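Local structure of anthranilate synthase component I (Streptococcus pneumoniae serotype 4, 5KCK) at residues A[251-262]-A[403-414]; A[211-219]-A[382-390]. The protein forms one component of anthranilate synthase, a biosynthetic enzyme, and has an alpha/beta fold built round extended antiparallel beta sheets. All coordinates share one frame; numbering follows the deposited sequence.

Overall arrangement
Following the chain from its N terminus, the order is 211-219, 251-262, 382-390 and 403-414, so the two contacts cross rather than nest. Contact 2 closes a loop of 162 residues by bringing the loop between helix 372-382 and strand 393-398 back onto strand 211-221. Contact 1 closes one of 140 residues, pairing strands 250-254 and 259-264 with strands 403-407 and 411-415, nearer the C terminus. It joins two antiparallel sheets: 250-254 with 411-415 lies in the sheet that also holds 211-221, while 259-264 with 403-407 lies in the larger one. The contacts meet where Val389 packs on Ile252, Ala408 and Ile413.

Contact 1 of 2, residues A[251-262]-A[403-414]; sequences QIIGASPESLVS and MDLAIAIRTMIL
A classic beta bulge, with Leu260 and Val261 both facing Leu405, marks one end of this double antiparallel pairing, in which both segments pass together from one sheet to the other. Leu405 O takes the N-H of Leu260 at 2.8 Å and, weakly, that of Val261, while Leu405 N returns a bond to Val261 O. In the other strand pair Gln251 with Leu414 and Ile253 with Met412 are hydrogen-bonded pairs. Next to the latter Gly254, lacking a side chain, lets its CA come within 4.0 Å of Thr411 CA; the Thr411 hydroxyl bonds Ile409 O and also pairs with Tyr243.

Between the strands the loops are tied by Ser256, a small polar residue whose OG, trans to its own N (chi1 174°), reaches Ile407 O at 2.6 Å in the carbonyl plane. That oxygen also receives Ile409 N across an inverse gamma turn centred on Ala408. Branched Ile407 fills the corner, its CG1 lying 3.7 Å from Leu260 CB with the two side chains at about a right angle. Ile409 CD1 meets Glu258 CD at 3.7 Å, methyl against carboxylate carbon. The bent Arg410 chain brings its guanidinium beside Ala255 O, which lies above one face near the rim and is hydrogen-bonded by Ser239. The side chains of Ile252 and Ile413 lie side by side, pointing the same way, with Ile252 CG1 3.8 Å from Ile413 CD1.

Helix 226-236 packs on Ile253, Ala255, Met412 and Leu414, and helix 354-361 on Val261, Met403 and Leu405; strands 242-246 and 418-427 flank the first-sheet pairing, 267-270 and 393-398 the bulged one.

Contact 2 of 2, residues A[211-219]-A[382-390]; sequences QCVLSQRFS and LETEKRGVY
Ser215 and Glu383 meet where a loop leaving helix 372-382 is pinned to strand 211-221 of the antiparallel sheet by a buried salt-bridge network. Glu383, its chain extended beyond CG, sets its carboxylate against the strand, and OE2 accepts three bonds. Ser215 N meets it at 2.9 Å on the anti side; Ser215 OG and Arg387 NH2, each 2.8 Å from OE2, come from opposite sides of the carboxylate plane. The hydroxyl gets there because chi1 of 68° sets OG between the backbone N and carbonyl carbon; it also takes a bond from Gln422.

Arg387 grips Glu383 side-on, NE to OE1 and NH2 to OE2, which fixes the rotation of both flat groups. The same NH2 weakly reaches Val213 O, and NH1 bonds Val367 O. Tyr390 turns its ring edge to a guanidinium face, with CE2 3.9 Å above the centre, so the ring braces the arginine without stacking flat on it. Leucines suit the apolar flank, where Leu214 CD2 lies 3.8 Å from Leu382 CD1.

Farther along, Arg217, extended from CA to CD and bent at chi3, turns its guanidinium to the loop carbonyls, its plane 60° from the Glu385 carboxylate. Arg217 NH1 makes a weak salt bridge to Glu385 OE2 at 3.4 Å; Thr115 and His187 also bond that oxygen. Arg217 NH2 bonds Gln422 OE1 and, at 2.8 Å, Lys386 O, which a water links to Arg217 NH1.

Contact 1 of 2, residues A[251-262]-A[403-414]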
# COMPACT_ATOMS: atom_id res chain seq x y z
N GLN A 251 25.81 1.75 12.98
CA GLN A 251 24.58 1.84 12.20
C GLN A 251 23.54 2.61 13.00
O GLN A 251 23.53 2.58 14.24
CB GLN A 251 24.00 0.46 11.83
CG GLN A 251 24.88 -0.42 10.94
CD GLN A 251 26.04 -1.04 11.68
OE1 GLN A 251 25.87 -1.57 12.78
NE2 GLN A 251 27.23 -0.96 11.10
N ILE A 252 22.65 3.27 12.28
CA ILE A 252 21.54 4.01 12.87
C ILE A 252 20.25 3.44 12.27
O ILE A 252 20.11 3.38 11.04
CB ILE A 252 21.67 5.52 12.63
CG1 ILE A 252 22.90 6.05 13.38
CG2 ILE A 252 20.42 6.26 13.07
CD1 ILE A 252 23.15 7.50 13.14
N ILE A 253 19.35 3.00 13.13
CA ILE A 253 18.11 2.35 12.71
C ILE A 253 16.96 3.01 13.46
O ILE A 253 16.96 3.03 14.69
CB ILE A 253 18.12 0.84 12.99
CG1 ILE A 253 19.47 0.23 12.59
CG2 ILE A 253 16.97 0.16 12.25
CD1 ILE A 253 19.61 -1.26 12.97
N GLY A 254 15.98 3.52 12.72
CA GLY A 254 14.93 4.24 13.43
C GLY A 254 13.64 4.33 12.67
O GLY A 254 13.56 4.07 11.46
N ALA A 255 12.60 4.73 13.41
CA ALA A 255 11.24 4.88 12.92
C ALA A 255 10.61 6.12 13.56
O ALA A 255 9.58 6.06 14.22
CB ALA A 255 10.42 3.62 13.23
N SER A 256 11.25 7.26 13.38
CA SER A 256 10.75 8.50 13.97
C SER A 256 9.43 8.90 13.33
O SER A 256 9.35 8.99 12.11
CB SER A 256 11.75 9.63 13.80
OG SER A 256 11.18 10.84 14.27
N PRO A 257 8.38 9.14 14.12
CA PRO A 257 7.12 9.64 13.56
C PRO A 257 7.01 11.16 13.51
O PRO A 257 5.99 11.67 13.04
CB PRO A 257 6.08 9.06 14.53
CG PRO A 257 6.80 8.99 15.84
CD PRO A 257 8.26 8.75 15.54
N GLU A 258 8.04 11.89 13.94
CA GLU A 258 7.96 13.34 14.11
C GLU A 258 8.98 14.03 13.22
O GLU A 258 10.19 13.88 13.43
CB GLU A 258 8.17 13.72 15.58
CG GLU A 258 7.18 13.05 16.54
CD GLU A 258 7.23 13.64 17.94
OE1 GLU A 258 7.82 14.73 18.11
OE2 GLU A 258 6.67 13.01 18.87
N SER A 259 8.50 14.79 12.25
CA SER A 259 9.37 15.62 11.44
C SER A 259 9.94 16.76 12.28
O SER A 259 9.24 17.33 13.12
CB SER A 259 8.60 16.20 10.26
OG SER A 259 9.39 17.15 9.57
N LEU A 260 11.22 17.06 12.08
CA LEU A 260 11.76 18.28 12.69
C LEU A 260 11.46 19.49 11.82
O LEU A 260 10.90 20.48 12.30
CB LEU A 260 13.28 18.16 12.90
CG LEU A 260 13.97 19.45 13.38
CD1 LEU A 260 13.74 19.71 14.87
CD2 LEU A 260 15.46 19.48 13.05
N VAL A 261 11.81 19.42 10.54
CA VAL A 261 11.65 20.54 9.62
C VAL A 261 11.88 20.03 8.21
O VAL A 261 12.67 19.10 8.00
CB VAL A 261 12.61 21.70 9.95
CG1 VAL A 261 14.05 21.31 9.60
CG2 VAL A 261 12.20 22.98 9.25
N SER A 262 11.18 20.61 7.25
CA SER A 262 11.45 20.33 5.85
C SER A 262 11.47 21.64 5.07
O SER A 262 10.86 22.63 5.46
CB SER A 262 10.41 19.38 5.26
OG SER A 262 9.17 20.04 5.09
N MSE A 403 15.09 19.82 1.56
CA MSE A 403 15.55 19.12 2.75
C MSE A 403 14.38 18.52 3.49
O MSE A 403 13.30 19.09 3.51
CB MSE A 403 16.31 20.07 3.68
CG MSE A 403 16.94 19.38 4.86
SE MSE A 403 17.91 20.63 6.01
CE MSE A 403 16.37 21.68 6.67
N ASP A 404 14.60 17.36 4.11
CA ASP A 404 13.57 16.74 4.95
C ASP A 404 14.25 16.05 6.11
O ASP A 404 15.01 15.10 5.92
CB ASP A 404 12.72 15.76 4.13
CG ASP A 404 11.50 15.29 4.89
OD1 ASP A 404 11.24 15.83 5.98
OD2 ASP A 404 10.80 14.38 4.38
N LEU A 405 13.98 16.52 7.33
CA LEU A 405 14.68 16.06 8.53
C LEU A 405 13.67 15.58 9.57
O LEU A 405 12.73 16.30 9.91
CB LEU A 405 15.54 17.18 9.11
CG LEU A 405 16.77 17.59 8.31
CD1 LEU A 405 17.47 18.73 9.01
CD2 LEU A 405 17.73 16.41 8.13
N ALA A 406 13.89 14.37 10.08
CA ALA A 406 13.12 13.85 11.20
C ALA A 406 13.82 14.15 12.53
O ALA A 406 15.05 14.25 12.61
CB ALA A 406 12.94 12.33 11.06
N ILE A 407 13.01 14.31 13.58
CA ILE A 407 13.55 14.34 14.94
C ILE A 407 14.09 12.96 15.30
O ILE A 407 13.39 11.95 15.14
CB ILE A 407 12.47 14.76 15.94
CG1 ILE A 407 11.79 16.07 15.53
CG2 ILE A 407 13.06 14.85 17.35
CD1 ILE A 407 10.59 16.40 16.41
N ALA A 408 15.32 12.90 15.82
CA ALA A 408 15.96 11.62 16.11
C ALA A 408 15.47 11.06 17.46
O ALA A 408 16.20 10.96 18.45
CB ALA A 408 17.48 11.76 16.07
N ILE A 409 14.20 10.70 17.48
CA ILE A 409 13.62 9.89 18.55
C ILE A 409 13.26 8.54 17.95
O ILE A 409 13.26 8.36 16.73
CB ILE A 409 12.39 10.54 19.19
CG1 ILE A 409 11.31 10.75 18.14
CG2 ILE A 409 12.74 11.84 19.91
CD1 ILE A 409 10.09 11.47 18.66
N ARG A 410 12.93 7.59 18.82
CA ARG A 410 12.63 6.22 18.40
C ARG A 410 13.71 5.70 17.46
O ARG A 410 13.45 5.08 16.43
CB ARG A 410 11.25 6.15 17.76
CG ARG A 410 10.11 6.53 18.69
CD ARG A 410 9.29 5.31 19.05
NE ARG A 410 8.84 4.63 17.84
CZ ARG A 410 7.75 4.98 17.15
NH1 ARG A 410 6.99 5.99 17.57
NH2 ARG A 410 7.42 4.32 16.05
N THR A 411 14.96 5.98 17.83
CA THR A 411 16.11 5.68 16.99
C THR A 411 17.09 4.85 17.80
O THR A 411 17.40 5.18 18.95
CB THR A 411 16.76 6.97 16.51
OG1 THR A 411 15.82 7.69 15.70
CG2 THR A 411 18.01 6.68 15.70
N MSE A 412 17.58 3.77 17.20
CA MSE A 412 18.57 2.91 17.82
C MSE A 412 19.96 3.08 17.20
O MSE A 412 20.10 3.19 15.98
CB MSE A 412 18.11 1.45 17.72
CG MSE A 412 19.06 0.41 18.28
SE MSE A 412 18.42 -1.43 17.93
CE MSE A 412 16.81 -1.38 19.06
N ILE A 413 20.99 3.10 18.04
CA ILE A 413 22.37 3.20 17.59
C ILE A 413 23.05 1.86 17.86
O ILE A 413 23.04 1.37 18.99
CB ILE A 413 23.14 4.32 18.31
CG1 ILE A 413 22.32 5.61 18.36
CG2 ILE A 413 24.50 4.53 17.67
CD1 ILE A 413 21.84 6.07 17.02
N LEU A 414 23.65 1.29 16.82
CA LEU A 414 24.45 0.06 16.94
C LEU A 414 25.92 0.43 16.79
O LEU A 414 26.36 0.83 15.71
CB LEU A 414 24.04 -0.97 15.89
CG LEU A 414 23.02 -1.98 16.41
CD1 LEU A 414 21.73 -1.30 16.76
CD2 LEU A 414 22.79 -3.05 15.38

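Contact 2 of 2, residues A[211-219]-A[382-390]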
# COMPACT_ATOMS: atom_id res chain seq x y z
N GLN A 211 9.39 23.82 31.12
CA GLN A 211 9.38 22.41 30.76
C GLN A 211 10.80 21.99 30.41
O GLN A 211 11.57 22.78 29.85
CB GLN A 211 8.43 22.13 29.60
CG GLN A 211 8.47 20.70 29.08
CD GLN A 211 7.15 20.28 28.48
OE1 GLN A 211 6.82 19.09 28.46
NE2 GLN A 211 6.38 21.25 27.99
N CYS A 212 11.13 20.75 30.74
CA CYS A 212 12.49 20.24 30.58
C CYS A 212 12.41 18.76 30.26
O CYS A 212 11.91 17.98 31.07
CB CYS A 212 13.31 20.49 31.85
SG CYS A 212 15.05 20.01 31.76
N VAL A 213 12.90 18.36 29.09
CA VAL A 213 12.83 16.97 28.67
C VAL A 213 14.09 16.27 29.17
O VAL A 213 15.19 16.55 28.69
CB VAL A 213 12.66 16.83 27.16
CG1 VAL A 213 12.54 15.37 26.78
CG2 VAL A 213 11.42 17.60 26.68
N LEU A 214 13.93 15.37 30.13
CA LEU A 214 15.01 14.53 30.63
C LEU A 214 14.87 13.12 30.07
O LEU A 214 13.76 12.59 29.97
CB LEU A 214 15.00 14.49 32.17
CG LEU A 214 15.20 15.83 32.87
CD1 LEU A 214 15.01 15.69 34.39
CD2 LEU A 214 16.57 16.41 32.56
N SER A 215 16.00 12.51 29.72
CA SER A 215 15.99 11.23 29.02
C SER A 215 16.83 10.19 29.76
O SER A 215 17.71 10.52 30.56
CB SER A 215 16.51 11.38 27.59
OG SER A 215 17.89 11.69 27.55
N GLN A 216 16.52 8.93 29.48
CA GLN A 216 17.30 7.78 29.94
C GLN A 216 17.80 7.00 28.74
O GLN A 216 17.09 6.86 27.74
CB GLN A 216 16.48 6.80 30.77
CG GLN A 216 16.24 7.14 32.20
CD GLN A 216 15.67 5.94 32.92
OE1 GLN A 216 14.48 5.90 33.25
NE2 GLN A 216 16.50 4.94 33.16
N ARG A 217 19.00 6.46 28.86
CA ARG A 217 19.58 5.60 27.84
C ARG A 217 19.58 4.16 28.34
O ARG A 217 19.64 3.91 29.55
CB ARG A 217 20.99 6.06 27.49
CG ARG A 217 21.74 5.19 26.52
CD ARG A 217 23.04 5.86 26.14
NE ARG A 217 22.78 7.10 25.42
CZ ARG A 217 23.69 8.05 25.20
NH1 ARG A 217 24.92 7.90 25.67
NH2 ARG A 217 23.36 9.14 24.52
N PHE A 218 19.46 3.22 27.40
CA PHE A 218 19.53 1.80 27.68
C PHE A 218 20.38 1.15 26.60
O PHE A 218 20.44 1.64 25.47
CB PHE A 218 18.14 1.14 27.70
CG PHE A 218 17.17 1.78 28.66
CD1 PHE A 218 16.47 2.93 28.30
CD2 PHE A 218 16.97 1.25 29.93
CE1 PHE A 218 15.59 3.53 29.18
CE2 PHE A 218 16.09 1.85 30.82
CZ PHE A 218 15.40 2.99 30.44
N SER A 219 21.06 0.06 26.95
CA SER A 219 21.84 -0.61 25.92
C SER A 219 21.96 -2.10 26.21
O SER A 219 21.79 -2.56 27.34
CB SER A 219 23.23 0.03 25.77
OG SER A 219 24.06 -0.21 26.89
N LEU A 382 22.06 17.90 34.45
CA LEU A 382 21.42 16.72 35.01
C LEU A 382 21.80 15.43 34.30
O LEU A 382 22.17 14.45 34.94
CB LEU A 382 19.90 16.90 34.98
CG LEU A 382 19.44 18.13 35.74
CD1 LEU A 382 17.96 18.35 35.53
CD2 LEU A 382 19.76 17.97 37.22
N GLU A 383 21.71 15.39 32.98
CA GLU A 383 22.09 14.17 32.26
C GLU A 383 23.60 13.98 32.33
O GLU A 383 24.37 14.95 32.33
CB GLU A 383 21.62 14.23 30.81
CG GLU A 383 20.10 14.15 30.68
CD GLU A 383 19.64 14.07 29.23
OE1 GLU A 383 20.50 14.11 28.33
OE2 GLU A 383 18.40 13.98 29.00
N THR A 384 24.02 12.72 32.42
CA THR A 384 25.42 12.39 32.62
C THR A 384 26.09 11.84 31.36
O THR A 384 27.29 11.53 31.40
CB THR A 384 25.56 11.38 33.77
OG1 THR A 384 24.85 10.18 33.44
CG2 THR A 384 24.98 11.96 35.04
N GLU A 385 25.37 11.72 30.26
CA GLU A 385 25.91 11.22 29.00
C GLU A 385 25.54 12.19 27.89
O GLU A 385 24.41 12.66 27.82
CB GLU A 385 25.35 9.84 28.65
CG GLU A 385 25.66 8.73 29.64
CD GLU A 385 24.94 7.44 29.29
OE1 GLU A 385 23.73 7.32 29.59
OE2 GLU A 385 25.58 6.55 28.69
N LYS A 386 26.51 12.47 27.02
CA LYS A 386 26.24 13.24 25.81
C LYS A 386 25.13 12.56 25.02
O LYS A 386 25.11 11.34 24.85
CB LYS A 386 27.51 13.35 24.97
CG LYS A 386 27.36 14.09 23.67
CD LYS A 386 28.71 14.21 23.00
CE LYS A 386 28.61 14.93 21.66
NZ LYS A 386 29.87 14.74 20.88
N ARG A 387 24.18 13.37 24.53
CA ARG A 387 23.03 12.81 23.83
C ARG A 387 23.42 12.20 22.50
O ARG A 387 22.97 11.10 22.16
CB ARG A 387 21.95 13.88 23.64
CG ARG A 387 21.16 14.10 24.91
CD ARG A 387 20.09 15.16 24.76
NE ARG A 387 19.17 15.08 25.90
CZ ARG A 387 17.97 15.64 25.92
NH1 ARG A 387 17.55 16.32 24.86
NH2 ARG A 387 17.20 15.52 26.99
N GLY A 388 24.27 12.88 21.73
CA GLY A 388 24.71 12.32 20.46
C GLY A 388 23.61 12.34 19.43
O GLY A 388 22.98 13.38 19.17
N VAL A 389 23.37 11.18 18.80
CA VAL A 389 22.34 11.09 17.76
C VAL A 389 20.97 11.41 18.34
O VAL A 389 20.19 12.16 17.75
CB VAL A 389 22.36 9.70 17.10
CG1 VAL A 389 21.12 9.53 16.20
CG2 VAL A 389 23.65 9.50 16.29
N TYR A 390 20.65 10.83 19.50
CA TYR A 390 19.35 11.04 20.12
C TYR A 390 19.04 12.53 20.23
O TYR A 390 19.88 13.32 20.66
CB TYR A 390 19.32 10.41 21.51
CG TYR A 390 18.12 10.87 22.32
CD1 TYR A 390 16.86 10.37 22.06
CD2 TYR A 390 18.24 11.81 23.33
CE1 TYR A 390 15.76 10.77 22.78
CE2 TYR A 390 17.13 12.23 24.06
CZ TYR A 390 15.89 11.70 23.77
OH TYR A 390 14.77 12.09 24.46
O HOH W 1 27.06 9.53 25.08